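Alternansucrase (Leuconostoc mesenteroides, PDB 6HVG) belongs to glycosyl hydrolase family 70 and combines a TIM-barrel-type domain and a bound calcium ion with repeats of the choline-binding and cell-wall-binding kind. Local coordinates at residues G142-H147 with N170-D175; I193-D196 with K201-S204; G215-A218 with Q222-K225; E787-D792 with K801-N806. One frame throughout, in Å; residues are numbered along the deposited sequence.

Contact 1: G142-H147 with N170-D175; sequences GHYENH and NLQYFD
Tyr144 and Gln172 meet at a single polar point, a worked example of two hairpins that touch through side chains while their backbones stay apart. The phenol OH of Tyr144 donates to Gln172 OE1 at 2.8 Å. The oxygen lies at the edge of the tyrosine ring and close to its plane, whereas the hydroxyl approaches from above the amide's carbonyl plane, 36° out of it. Ring and amide are steeply turned against each other, their planes 63° apart. Gln172 runs out straight beyond CG (chi2 -173°), which carries its amide across to a tyrosine arriving from the opposite direction. The bond thus spans a wide gap: even the nearest alpha carbons, CA of Tyr144 and CA of Phe174, are 12.2 Å apart.

The compact side belongs to 170-175. Gln172 and Phe174 are both buried, and Phe174 CZ comes to 4.6 Å from Tyr144 CE2, beside the polar link. The other side is looser and more open to solvent. Tyr144 itself is exposed, and behind it 142-147 makes a bridge of its own: Glu145 OE1 accepts from His147 NE2 at 2.6 Å, and Glu145 OE2 from His143 NE2 at 3.3 Å, each acceptor close to the plane of its imidazole.

Ile167 of strand 163-167, the hairpin partner of 170-174, touches Tyr144, Gln172 and Phe174 alike. Tyr153 of strand 150-153, which pairs with 144-147, meets the Tyr144 ring edge-to-face and also touches Phe174, so residues of both partner strands line the junction between the successive hairpins.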
loop_
_atom_site.group_PDB
_atom_site.type_symbol
_atom_site.label_atom_id
_atom_site.label_comp_id
_atom_site.label_asym_id
_atom_site.label_seq_id
_atom_site.Cartn_x
_atom_site.Cartn_y
_atom_site.Cartn_z
ATOM N N GLY A 142 -20.984 -27.461 2.794
ATOM C CA GLY A 142 -21.692 -28.110 1.687
ATOM C C GLY A 142 -21.516 -27.341 0.383
ATOM O O GLY A 142 -21.606 -26.113 0.360
ATOM N N HIS A 143 -21.220 -28.058 -0.694
ATOM C CA HIS A 143 -21.159 -27.487 -2.049
ATOM C C HIS A 143 -22.546 -27.169 -2.658
ATOM O O HIS A 143 -23.577 -27.683 -2.202
ATOM C CB HIS A 143 -20.373 -28.429 -2.977
ATOM C CG HIS A 143 -21.008 -29.778 -3.171
ATOM N ND1 HIS A 143 -21.416 -30.581 -2.124
ATOM C CD2 HIS A 143 -21.281 -30.475 -4.301
ATOM C CE1 HIS A 143 -21.920 -31.703 -2.601
ATOM N NE2 HIS A 143 -21.858 -31.660 -3.919
ATOM N N TYR A 144 -22.558 -26.296 -3.667
ATOM C CA TYR A 144 -23.762 -26.046 -4.466
ATOM C C TYR A 144 -23.653 -26.865 -5.741
ATOM O O TYR A 144 -22.591 -26.904 -6.345
ATOM C CB TYR A 144 -23.867 -24.571 -4.850
ATOM C CG TYR A 144 -24.403 -23.666 -3.781
ATOM C CD1 TYR A 144 -23.544 -22.907 -2.995
ATOM C CD2 TYR A 144 -25.773 -23.540 -3.570
ATOM C CE1 TYR A 144 -24.029 -22.052 -2.015
ATOM C CE2 TYR A 144 -26.270 -22.695 -2.587
ATOM C CZ TYR A 144 -25.390 -21.950 -1.810
ATOM O OH TYR A 144 -25.851 -21.097 -0.840
ATOM N N GLU A 145 -24.727 -27.518 -6.153
ATOM C CA GLU A 145 -24.743 -28.196 -7.446
ATOM C C GLU A 145 -25.889 -27.661 -8.281
ATOM O O GLU A 145 -26.924 -27.285 -7.735
ATOM C CB GLU A 145 -24.902 -29.704 -7.286
ATOM C CG GLU A 145 -23.596 -30.452 -7.127
ATOM C CD GLU A 145 -23.799 -31.949 -7.146
ATOM O OE1 GLU A 145 -24.932 -32.404 -7.439
ATOM O OE2 GLU A 145 -22.823 -32.668 -6.860
ATOM N N ASN A 146 -25.695 -27.649 -9.599
ATOM C CA ASN A 146 -26.721 -27.240 -10.541
ATOM C C ASN A 146 -27.261 -28.437 -11.315
ATOM O O ASN A 146 -26.511 -29.112 -12.011
ATOM C CB ASN A 146 -26.154 -26.195 -11.507
ATOM C CG ASN A 146 -27.101 -25.889 -12.660
ATOM O OD1 ASN A 146 -27.339 -26.738 -13.521
ATOM N ND2 ASN A 146 -27.640 -24.670 -12.689
ATOM N N HIS A 147 -28.559 -28.693 -11.201
ATOM C CA HIS A 147 -29.189 -29.775 -11.960
ATOM C C HIS A 147 -30.306 -29.217 -12.834
ATOM O O HIS A 147 -31.246 -28.590 -12.332
ATOM C CB HIS A 147 -29.753 -30.896 -11.049
ATOM C CG HIS A 147 -28.768 -31.432 -10.053
ATOM N ND1 HIS A 147 -29.127 -31.813 -8.777
ATOM C CD2 HIS A 147 -27.431 -31.620 -10.138
ATOM C CE1 HIS A 147 -28.053 -32.217 -8.122
ATOM N NE2 HIS A 147 -27.010 -32.106 -8.925
ATOM N N ASN A 170 -26.574 -16.017 4.117
ATOM C CA ASN A 170 -27.603 -15.686 3.109
ATOM C C ASN A 170 -28.834 -16.557 3.297
ATOM O O ASN A 170 -28.719 -17.782 3.340
ATOM C CB ASN A 170 -27.077 -15.903 1.681
ATOM C CG ASN A 170 -25.842 -15.083 1.380
ATOM O OD1 ASN A 170 -24.742 -15.627 1.289
ATOM N ND2 ASN A 170 -26.013 -13.770 1.237
ATOM N N LEU A 171 -30.001 -15.917 3.372
ATOM C CA LEU A 171 -31.267 -16.604 3.607
ATOM C C LEU A 171 -31.867 -17.023 2.258
ATOM O O LEU A 171 -32.199 -16.170 1.427
ATOM C CB LEU A 171 -32.208 -15.679 4.389
ATOM C CG LEU A 171 -33.522 -16.210 4.950
ATOM C CD1 LEU A 171 -33.339 -17.429 5.854
ATOM C CD2 LEU A 171 -34.206 -15.074 5.691
ATOM N N GLN A 172 -31.976 -18.336 2.040
ATOM C CA GLN A 172 -32.349 -18.903 0.737
ATOM C C GLN A 172 -33.478 -19.916 0.899
ATOM O O GLN A 172 -33.764 -20.342 2.021
ATOM C CB GLN A 172 -31.140 -19.587 0.091
ATOM C CG GLN A 172 -29.915 -18.692 -0.085
ATOM C CD GLN A 172 -28.794 -19.351 -0.888
ATOM O OE1 GLN A 172 -28.619 -20.576 -0.847
ATOM N NE2 GLN A 172 -28.026 -18.534 -1.620
ATOM N N TYR A 173 -34.130 -20.303 -0.198
ATOM C CA TYR A 173 -35.249 -21.259 -0.126
ATOM C C TYR A 173 -35.150 -22.300 -1.235
ATOM O O TYR A 173 -34.763 -21.976 -2.352
ATOM C CB TYR A 173 -36.617 -20.540 -0.177
ATOM C CG TYR A 173 -37.825 -21.460 0.048
ATOM C CD1 TYR A 173 -38.378 -22.168 -1.003
ATOM C CD2 TYR A 173 -38.405 -21.632 1.314
ATOM C CE1 TYR A 173 -39.459 -23.014 -0.822
ATOM C CE2 TYR A 173 -39.489 -22.488 1.500
ATOM C CZ TYR A 173 -40.009 -23.175 0.417
ATOM O OH TYR A 173 -41.072 -24.042 0.516
ATOM N N PHE A 174 -35.485 -23.549 -0.896
ATOM C CA PHE A 174 -35.567 -24.650 -1.848
ATOM C C PHE A 174 -36.919 -25.343 -1.736
ATOM O O PHE A 174 -37.363 -25.661 -0.641
ATOM C CB PHE A 174 -34.445 -25.658 -1.586
ATOM C CG PHE A 174 -33.082 -25.034 -1.533
ATOM C CD1 PHE A 174 -32.667 -24.345 -0.399
ATOM C CD2 PHE A 174 -32.224 -25.108 -2.620
ATOM C CE1 PHE A 174 -31.423 -23.734 -0.351
ATOM C CE2 PHE A 174 -30.970 -24.511 -2.568
ATOM C CZ PHE A 174 -30.566 -23.817 -1.437
ATOM N N ASP A 175 -37.574 -25.569 -2.869
ATOM C CA ASP A 175 -38.886 -26.243 -2.910
ATOM C C ASP A 175 -38.715 -27.713 -2.531
ATOM O O ASP A 175 -37.623 -28.103 -2.113
ATOM C CB ASP A 175 -39.508 -26.124 -4.313
ATOM C CG ASP A 175 -40.076 -24.743 -4.608
ATOM O OD1 ASP A 175 -40.698 -24.141 -3.707
ATOM O OD2 ASP A 175 -39.936 -24.279 -5.765
#

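Contact 2: I193-D196 with K201-S204; sequences IYFD and KASS
Asp196 N donates to Lys201 O at 2.9 Å, and Ser203 N to Tyr194 O at 3.1 Å; between these two backbone bonds Phe195 and Ala202 form an isolated beta bridge. Each carbonyl also receives a CA-H, from Phe195 CA to Lys201 O and, at 3.3 Å, from Ala202 CA to Tyr194 O, adding to the two N-H...O bonds. The turn that joins the segments is held from within by Asp196, whose OD2 accepts from Val198 N.

Outward from the bridge, the buried methyl of Ala202 is met by two apolar side chains. Ile193 CG2 reaches Ala202 CB at 3.7 Å, a branch that stands anti to the isoleucine nitrogen, and Phe195 CE1 approaches the same CB at 4.2 Å. Tyr194 turns elsewhere: Ser203 O sits at the edge of its ring, near the plane, 3.5 Å from Tyr194 CB.

Strand 191-194 pairs with 185-188 in a two-stranded hairpin, and the loop 201-204 leads on to strand 205-209. Ala202 shares a backbone hydrogen bond with Leu171 of strand 170-174, while Leu164 of strand 163-167 packs on Ile193 and Phe195, placing this turn, within a choline-binding repeat, against the preceding hairpin 163-167/170-174.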
loop_
_atom_site.group_PDB
_atom_site.type_symbol
_atom_site.label_atom_id
_atom_site.label_comp_id
_atom_site.label_asym_id
_atom_site.label_seq_id
_atom_site.Cartn_x
_atom_site.Cartn_y
_atom_site.Cartn_z
ATOM N N ILE A 193 -41.826 -14.255 2.199
ATOM C CA ILE A 193 -40.457 -13.821 1.890
ATOM C C ILE A 193 -40.153 -13.889 0.394
ATOM O O ILE A 193 -40.277 -14.942 -0.220
ATOM C CB ILE A 193 -39.411 -14.669 2.642
ATOM C CG1 ILE A 193 -39.929 -15.059 4.042
ATOM C CG2 ILE A 193 -38.094 -13.914 2.716
ATOM C CD1 ILE A 193 -39.031 -16.024 4.777
ATOM N N TYR A 194 -39.766 -12.751 -0.177
ATOM C CA TYR A 194 -39.268 -12.690 -1.556
ATOM C C TYR A 194 -37.805 -13.033 -1.561
ATOM O O TYR A 194 -37.084 -12.709 -0.617
ATOM C CB TYR A 194 -39.445 -11.285 -2.164
ATOM C CG TYR A 194 -38.948 -11.124 -3.594
ATOM C CD1 TYR A 194 -37.835 -10.331 -3.877
ATOM C CD2 TYR A 194 -39.592 -11.771 -4.666
ATOM C CE1 TYR A 194 -37.377 -10.171 -5.181
ATOM C CE2 TYR A 194 -39.137 -11.621 -5.974
ATOM C CZ TYR A 194 -38.024 -10.820 -6.228
ATOM O OH TYR A 194 -37.560 -10.655 -7.516
ATOM N N PHE A 195 -37.376 -13.678 -2.639
ATOM C CA PHE A 195 -35.979 -14.006 -2.843
ATOM C C PHE A 195 -35.507 -13.363 -4.173
ATOM O O PHE A 195 -36.270 -13.308 -5.148
ATOM C CB PHE A 195 -35.825 -15.521 -2.812
ATOM C CG PHE A 195 -36.274 -16.166 -1.509
ATOM C CD1 PHE A 195 -35.350 -16.550 -0.544
ATOM C CD2 PHE A 195 -37.616 -16.430 -1.267
ATOM C CE1 PHE A 195 -35.760 -17.164 0.634
ATOM C CE2 PHE A 195 -38.031 -17.038 -0.085
ATOM C CZ PHE A 195 -37.103 -17.396 0.868
ATOM N N ASP A 196 -34.280 -12.847 -4.192
ATOM C CA ASP A 196 -33.742 -12.105 -5.354
ATOM C C ASP A 196 -33.667 -12.982 -6.610
ATOM O O ASP A 196 -33.581 -14.205 -6.512
ATOM C CB ASP A 196 -32.344 -11.554 -5.028
ATOM C CG ASP A 196 -31.853 -10.524 -6.041
ATOM O OD1 ASP A 196 -32.283 -9.349 -5.954
ATOM O OD2 ASP A 196 -31.022 -10.888 -6.909
ATOM N N LYS A 201 -31.379 -14.564 -2.732
ATOM C CA LYS A 201 -31.212 -14.095 -1.363
ATOM C C LYS A 201 -32.461 -13.339 -0.904
ATOM O O LYS A 201 -33.010 -12.524 -1.655
ATOM C CB LYS A 201 -30.012 -13.150 -1.306
ATOM C CG LYS A 201 -29.652 -12.670 0.079
ATOM C CD LYS A 201 -28.668 -11.520 0.032
ATOM C CE LYS A 201 -29.047 -10.463 1.063
ATOM N NZ LYS A 201 -28.032 -9.387 1.258
ATOM N N ALA A 202 -32.887 -13.577 0.330
ATOM C CA ALA A 202 -34.084 -12.927 0.852
ATOM C C ALA A 202 -33.940 -11.384 0.893
ATOM O O ALA A 202 -33.015 -10.832 1.519
ATOM C CB ALA A 202 -34.444 -13.495 2.223
ATOM N N SER A 203 -34.841 -10.704 0.183
ATOM C CA SER A 203 -34.894 -9.233 0.188
ATOM C C SER A 203 -36.318 -8.636 0.075
ATOM O O SER A 203 -37.259 -9.288 -0.326
ATOM C CB SER A 203 -33.960 -8.642 -0.892
ATOM O OG SER A 203 -34.224 -9.165 -2.180
ATOM N N SER A 204 -36.440 -7.376 0.461
ATOM C CA SER A 204 -37.701 -6.650 0.436
ATOM C C SER A 204 -38.331 -6.579 -0.938
ATOM O O SER A 204 -37.661 -6.369 -1.939
ATOM C CB SER A 204 -37.494 -5.208 0.910
ATOM O OG SER A 204 -37.104 -5.186 2.262
#

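Contact 3: G215-A218 with Q222-K225; sequences GYDA and QLKK
Leu223 folds back over the backbone of Gly215, Tyr216 and Asp217, and its course illustrates how one aliphatic side chain can pack along the backbone on the other side of a turn. Its CB starts 4.2 Å from Gly215 O. With CG anti to its own carbonyl carbon (chi1 -70°), the chain is brought over the next peptide, where CG lies 3.8 Å from Asp217 N. There it forks: CD1 rests on the carbonyl of Tyr216, 3.6 Å from Tyr216 C, while CD2 meets the side chain of Asp217, 3.7 Å from its CB.

Beneath this packing, Leu223 N donates to Gly215 O at 3.2 Å in a fairly straight bond (165° at the hydrogen), and Gln222 CA directs its hydrogen at the same oxygen. Tyr216, the last residue of strand 212-216, forms a single beta bridge with Gln222. A two-stranded antiparallel hairpin, here 205-209 with 212-216, followed by a short turn with a backbone bridge is consistent with the repeat architecture of choline-binding-type modules. Within the turn, Asp217 OD1 accepts from Asn221 N, so its carboxylate faces the connecting residues.

On the flank, Tyr216 and Gln222 pass at a slant, ring and amide planes 40° apart, with Tyr216 CE2 at 4.0 Å from Gln222 CB. The Tyr216 ring also meets that of His192. A water joins the backbones once more: it accepts from Gly215 N at 2.9 Å, binds Leu223 O at 2.9 Å, and takes a weak bond from Gln222 NE2.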
loop_
_atom_site.group_PDB
_atom_site.type_symbol
_atom_site.label_atom_id
_atom_site.label_comp_id
_atom_site.label_asym_id
_atom_site.label_seq_id
_atom_site.Cartn_x
_atom_site.Cartn_y
_atom_site.Cartn_z
ATOM N N GLY A 215 -46.313 -4.403 1.183
ATOM C CA GLY A 215 -44.852 -4.395 1.244
ATOM C C GLY A 215 -44.369 -5.490 2.159
ATOM O O GLY A 215 -45.108 -5.932 3.023
ATOM N N TYR A 216 -43.139 -5.945 1.956
ATOM C CA TYR A 216 -42.563 -6.994 2.803
ATOM C C TYR A 216 -41.092 -6.766 2.978
ATOM O O TYR A 216 -40.435 -6.262 2.080
ATOM C CB TYR A 216 -42.808 -8.395 2.223
ATOM C CG TYR A 216 -44.268 -8.747 2.182
ATOM C CD1 TYR A 216 -45.028 -8.484 1.053
ATOM C CD2 TYR A 216 -44.903 -9.301 3.292
ATOM C CE1 TYR A 216 -46.381 -8.780 1.019
ATOM C CE2 TYR A 216 -46.251 -9.597 3.273
ATOM C CZ TYR A 216 -46.989 -9.336 2.132
ATOM O OH TYR A 216 -48.324 -9.618 2.093
ATOM N N ASP A 217 -40.579 -7.126 4.145
ATOM C CA ASP A 217 -39.165 -6.938 4.443
ATOM C C ASP A 217 -38.377 -8.211 4.108
ATOM O O ASP A 217 -38.934 -9.195 3.596
ATOM C CB ASP A 217 -38.984 -6.485 5.897
ATOM C CG ASP A 217 -39.163 -7.603 6.912
ATOM O OD1 ASP A 217 -39.572 -8.746 6.581
ATOM O OD2 ASP A 217 -38.885 -7.327 8.084
ATOM N N ALA A 218 -37.086 -8.182 4.401
ATOM C CA ALA A 218 -36.209 -9.321 4.150
ATOM C C ALA A 218 -36.598 -10.541 4.964
ATOM O O ALA A 218 -36.398 -11.662 4.516
ATOM C CB ALA A 218 -34.761 -8.939 4.429
ATOM N N GLN A 222 -45.076 -8.197 6.801
ATOM C CA GLN A 222 -45.790 -7.103 6.177
ATOM C C GLN A 222 -45.320 -5.789 6.816
ATOM O O GLN A 222 -45.325 -5.644 8.032
ATOM C CB GLN A 222 -47.311 -7.262 6.287
ATOM C CG GLN A 222 -48.071 -6.256 5.414
ATOM C CD GLN A 222 -49.559 -6.493 5.338
ATOM O OE1 GLN A 222 -50.074 -7.492 5.836
ATOM N NE2 GLN A 222 -50.265 -5.556 4.712
ATOM N N LEU A 223 -44.902 -4.847 5.981
ATOM C CA LEU A 223 -44.381 -3.585 6.449
ATOM C C LEU A 223 -45.512 -2.582 6.684
ATOM O O LEU A 223 -46.475 -2.516 5.925
ATOM C CB LEU A 223 -43.357 -3.035 5.451
ATOM C CG LEU A 223 -42.045 -3.832 5.417
ATOM C CD1 LEU A 223 -41.162 -3.449 4.245
ATOM C CD2 LEU A 223 -41.267 -3.671 6.711
ATOM N N LYS A 224 -45.362 -1.803 7.756
ATOM C CA LYS A 224 -46.292 -0.741 8.135
ATOM C C LYS A 224 -45.521 0.554 8.289
ATOM O O LYS A 224 -44.439 0.564 8.872
ATOM C CB LYS A 224 -46.964 -1.075 9.463
ATOM C CG LYS A 224 -48.396 -1.585 9.374
ATOM C CD LYS A 224 -48.465 -3.086 9.269
ATOM C CE LYS A 224 -49.887 -3.603 9.432
ATOM N NZ LYS A 224 -50.424 -3.487 10.814
ATOM N N LYS A 225 -46.077 1.646 7.769
ATOM C CA LYS A 225 -45.431 2.981 7.866
ATOM C C LYS A 225 -43.967 2.965 7.418
ATOM O O LYS A 225 -43.077 3.383 8.139
ATOM C CB LYS A 225 -45.597 3.584 9.276
ATOM C CG LYS A 225 -46.833 4.476 9.343
ATOM C CD LYS A 225 -47.242 4.962 10.718
ATOM C CE LYS A 225 -48.363 5.982 10.575
ATOM N NZ LYS A 225 -48.777 6.523 11.886
HETATM O O HOH W 1 -47.720 -3.757 3.603
#

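Contact 4: E787-D792 with K801-N806; sequences EFYYKD and KYNDYN
Asn803 lays its amide over one face of the Tyr789 ring, with ND2 3.5 Å above the ring plane and displaced toward the rim; amide and ring are tilted 37° apart. The same ND2 points a hydrogen at Asp792 OD1, 2.7 Å away, on the anti lone pair, and adds a weak bond to Tyr789 O.

Asp792 does most of the polar work. Its CG stands anti to the backbone N (chi1 171°), extending the carboxylate from the helix into the loop. OD1 takes three donors: besides the amide, Asn803 N at 3.0 Å, nearly in line with the C-O bond, and Tyr802 N at 3.1 Å from above the carboxylate plane. OD2 receives Lys801 N at 2.7 Å through its syn lone pair, in an almost straight bond of 175°. Three successive backbone N-H groups therefore converge on one buried carboxylate.

Asn803 OD1 accepts from Gln793 NE2, which helps fix the rotation of the amide. At the end of helix 757-766, Asp766 OD2 takes a salt bridge from Lys801 NZ and a hydrogen bond with Tyr802 OH. Asp792 thus ties helix 779-793 to the loop before helix 807-814, both between parallel strands 745-747 and 821-825 in the chain, as expected of a TIM-barrel-type domain's helical layer.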
loop_
_atom_site.group_PDB
_atom_site.type_symbol
_atom_site.label_atom_id
_atom_site.label_comp_id
_atom_site.label_asym_id
_atom_site.label_seq_id
_atom_site.Cartn_x
_atom_site.Cartn_y
_atom_site.Cartn_z
ATOM N N GLU A 787 -6.642 -18.328 13.967
ATOM C CA GLU A 787 -7.506 -19.498 14.159
ATOM C C GLU A 787 -8.524 -19.664 13.010
ATOM O O GLU A 787 -8.808 -20.795 12.604
ATOM C CB GLU A 787 -8.192 -19.481 15.536
ATOM C CG GLU A 787 -7.251 -19.804 16.699
ATOM C CD GLU A 787 -6.584 -21.196 16.598
ATOM O OE1 GLU A 787 -7.294 -22.232 16.601
ATOM O OE2 GLU A 787 -5.331 -21.260 16.513
ATOM N N PHE A 788 -9.043 -18.556 12.476
ATOM C CA PHE A 788 -9.956 -18.610 11.316
ATOM C C PHE A 788 -9.205 -18.989 10.042
ATOM O O PHE A 788 -9.704 -19.757 9.206
ATOM C CB PHE A 788 -10.706 -17.269 11.117
ATOM C CG PHE A 788 -11.594 -16.881 12.282
ATOM C CD1 PHE A 788 -12.667 -17.691 12.661
ATOM C CD2 PHE A 788 -11.347 -15.719 13.014
ATOM C CE1 PHE A 788 -13.458 -17.355 13.747
ATOM C CE2 PHE A 788 -12.142 -15.380 14.092
ATOM C CZ PHE A 788 -13.194 -16.203 14.463
ATOM N N TYR A 789 -8.006 -18.420 9.914
ATOM C CA TYR A 789 -7.108 -18.678 8.792
ATOM C C TYR A 789 -6.741 -20.160 8.713
ATOM O O TYR A 789 -6.777 -20.752 7.630
ATOM C CB TYR A 789 -5.857 -17.812 8.948
ATOM C CG TYR A 789 -4.794 -17.952 7.886
ATOM C CD1 TYR A 789 -4.926 -17.337 6.658
ATOM C CD2 TYR A 789 -3.638 -18.668 8.134
ATOM C CE1 TYR A 789 -3.937 -17.443 5.693
ATOM C CE2 TYR A 789 -2.647 -18.793 7.175
ATOM C CZ TYR A 789 -2.797 -18.168 5.956
ATOM O OH TYR A 789 -1.807 -18.248 5.004
ATOM N N TYR A 790 -6.405 -20.753 9.860
ATOM C CA TYR A 790 -6.141 -22.197 9.925
ATOM C C TYR A 790 -7.393 -23.011 9.540
ATOM O O TYR A 790 -7.306 -23.954 8.783
ATOM C CB TYR A 790 -5.671 -22.641 11.319
ATOM C CG TYR A 790 -4.425 -21.975 11.886
ATOM C CD1 TYR A 790 -3.399 -21.494 11.068
ATOM C CD2 TYR A 790 -4.267 -21.854 13.263
ATOM C CE1 TYR A 790 -2.269 -20.894 11.608
ATOM C CE2 TYR A 790 -3.142 -21.256 13.819
ATOM C CZ TYR A 790 -2.147 -20.779 12.993
ATOM O OH TYR A 790 -1.052 -20.212 13.588
ATOM N N LYS A 791 -8.552 -22.641 10.078
ATOM C CA LYS A 791 -9.821 -23.343 9.798
ATOM C C LYS A 791 -10.133 -23.350 8.303
ATOM O O LYS A 791 -10.587 -24.344 7.755
ATOM C CB LYS A 791 -10.970 -22.681 10.580
ATOM C CG LYS A 791 -12.381 -23.171 10.273
ATOM C CD LYS A 791 -12.749 -24.410 11.063
ATOM C CE LYS A 791 -14.112 -24.939 10.593
ATOM N NZ LYS A 791 -14.121 -25.565 9.229
ATOM N N ASP A 792 -9.886 -22.220 7.661
ATOM C CA ASP A 792 -10.079 -22.061 6.218
ATOM C C ASP A 792 -9.083 -22.876 5.411
ATOM O O ASP A 792 -9.435 -23.501 4.423
ATOM C CB ASP A 792 -9.941 -20.581 5.862
ATOM C CG ASP A 792 -9.907 -20.336 4.370
ATOM O OD1 ASP A 792 -8.819 -19.981 3.832
ATOM O OD2 ASP A 792 -10.984 -20.479 3.751
ATOM N N LYS A 801 -11.110 -19.490 1.211
ATOM C CA LYS A 801 -11.457 -18.092 1.068
ATOM C C LYS A 801 -10.206 -17.206 1.082
ATOM O O LYS A 801 -10.092 -16.288 0.272
ATOM C CB LYS A 801 -12.467 -17.671 2.139
ATOM C CG LYS A 801 -13.269 -16.446 1.731
ATOM C CD LYS A 801 -14.286 -15.927 2.735
ATOM C CE LYS A 801 -14.886 -14.623 2.205
ATOM N NZ LYS A 801 -15.714 -13.891 3.197
ATOM N N TYR A 802 -9.286 -17.474 2.001
ATOM C CA TYR A 802 -8.077 -16.680 2.123
ATOM C C TYR A 802 -6.870 -17.453 1.614
ATOM O O TYR A 802 -5.994 -16.885 0.946
ATOM C CB TYR A 802 -7.844 -16.287 3.568
ATOM C CG TYR A 802 -9.107 -15.935 4.333
ATOM C CD1 TYR A 802 -9.839 -14.795 4.020
ATOM C CD2 TYR A 802 -9.564 -16.749 5.362
ATOM C CE1 TYR A 802 -10.998 -14.475 4.717
ATOM C CE2 TYR A 802 -10.719 -16.447 6.064
ATOM C CZ TYR A 802 -11.441 -15.316 5.747
ATOM O OH TYR A 802 -12.586 -15.047 6.473
ATOM N N ASN A 803 -6.849 -18.756 1.879
ATOM C CA ASN A 803 -5.702 -19.612 1.555
ATOM C C ASN A 803 -5.623 -20.022 0.078
ATOM O O ASN A 803 -6.598 -19.887 -0.691
ATOM C CB ASN A 803 -5.732 -20.875 2.401
ATOM C CG ASN A 803 -5.372 -20.625 3.832
ATOM O OD1 ASN A 803 -4.288 -20.999 4.259
ATOM N ND2 ASN A 803 -6.258 -19.947 4.571
ATOM N N ASP A 804 -4.453 -20.540 -0.287
ATOM C CA ASP A 804 -4.161 -20.979 -1.645
ATOM C C ASP A 804 -4.563 -22.419 -1.903
ATOM O O ASP A 804 -4.410 -23.305 -1.049
ATOM C CB ASP A 804 -2.671 -20.876 -1.926
ATOM C CG ASP A 804 -2.238 -19.487 -2.326
ATOM O OD1 ASP A 804 -3.051 -18.553 -2.248
ATOM O OD2 ASP A 804 -1.081 -19.325 -2.755
ATOM N N TYR A 805 -5.026 -22.651 -3.128
ATOM C CA TYR A 805 -5.419 -23.969 -3.608
ATOM C C TYR A 805 -4.215 -24.723 -4.156
ATOM O O TYR A 805 -3.258 -24.109 -4.605
ATOM C CB TYR A 805 -6.465 -23.841 -4.733
ATOM C CG TYR A 805 -7.769 -23.229 -4.286
ATOM C CD1 TYR A 805 -8.792 -24.026 -3.784
ATOM C CD2 TYR A 805 -7.992 -21.852 -4.380
ATOM C CE1 TYR A 805 -9.986 -23.474 -3.363
ATOM C CE2 TYR A 805 -9.178 -21.291 -3.947
ATOM C CZ TYR A 805 -10.172 -22.107 -3.441
ATOM O OH TYR A 805 -11.362 -21.552 -3.030
ATOM N N ASN A 806 -4.264 -26.060 -4.095
ATOM C CA ASN A 806 -3.360 -26.923 -4.865
ATOM C C ASN A 806 -1.870 -26.758 -4.538
ATOM O O ASN A 806 -1.010 -27.005 -5.393
ATOM C CB ASN A 806 -3.569 -26.765 -6.393
ATOM C CG ASN A 806 -4.874 -27.362 -6.870
ATOM O OD1 ASN A 806 -5.237 -28.435 -6.431
ATOM N ND2 ASN A 806 -5.543 -26.696 -7.792
#

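How the contacts relate
Along the chain the four contacts follow one another without interleaving. Contacts 1, 2 and 3 form a row through successive two-stranded hairpins: centres of contacts 1 and 2 are about 14 Å apart, those of 2 and 3 about 12 Å, and those of 1 and 3 about 25 Å. Neighbours touch, with Leu171 O of contact 1 probably accepting from Ala202 N of contact 2 at 2.9 Å, and Ile193 CG2 of contact 2 packing on Ala218 O of contact 3. Consecutive hairpins are thereby joined into one continuous array. Contact 4, in the family 70 region, does not touch it: its nearest atoms are about 9 Å from contact 1 and about 20 Å from contact 3.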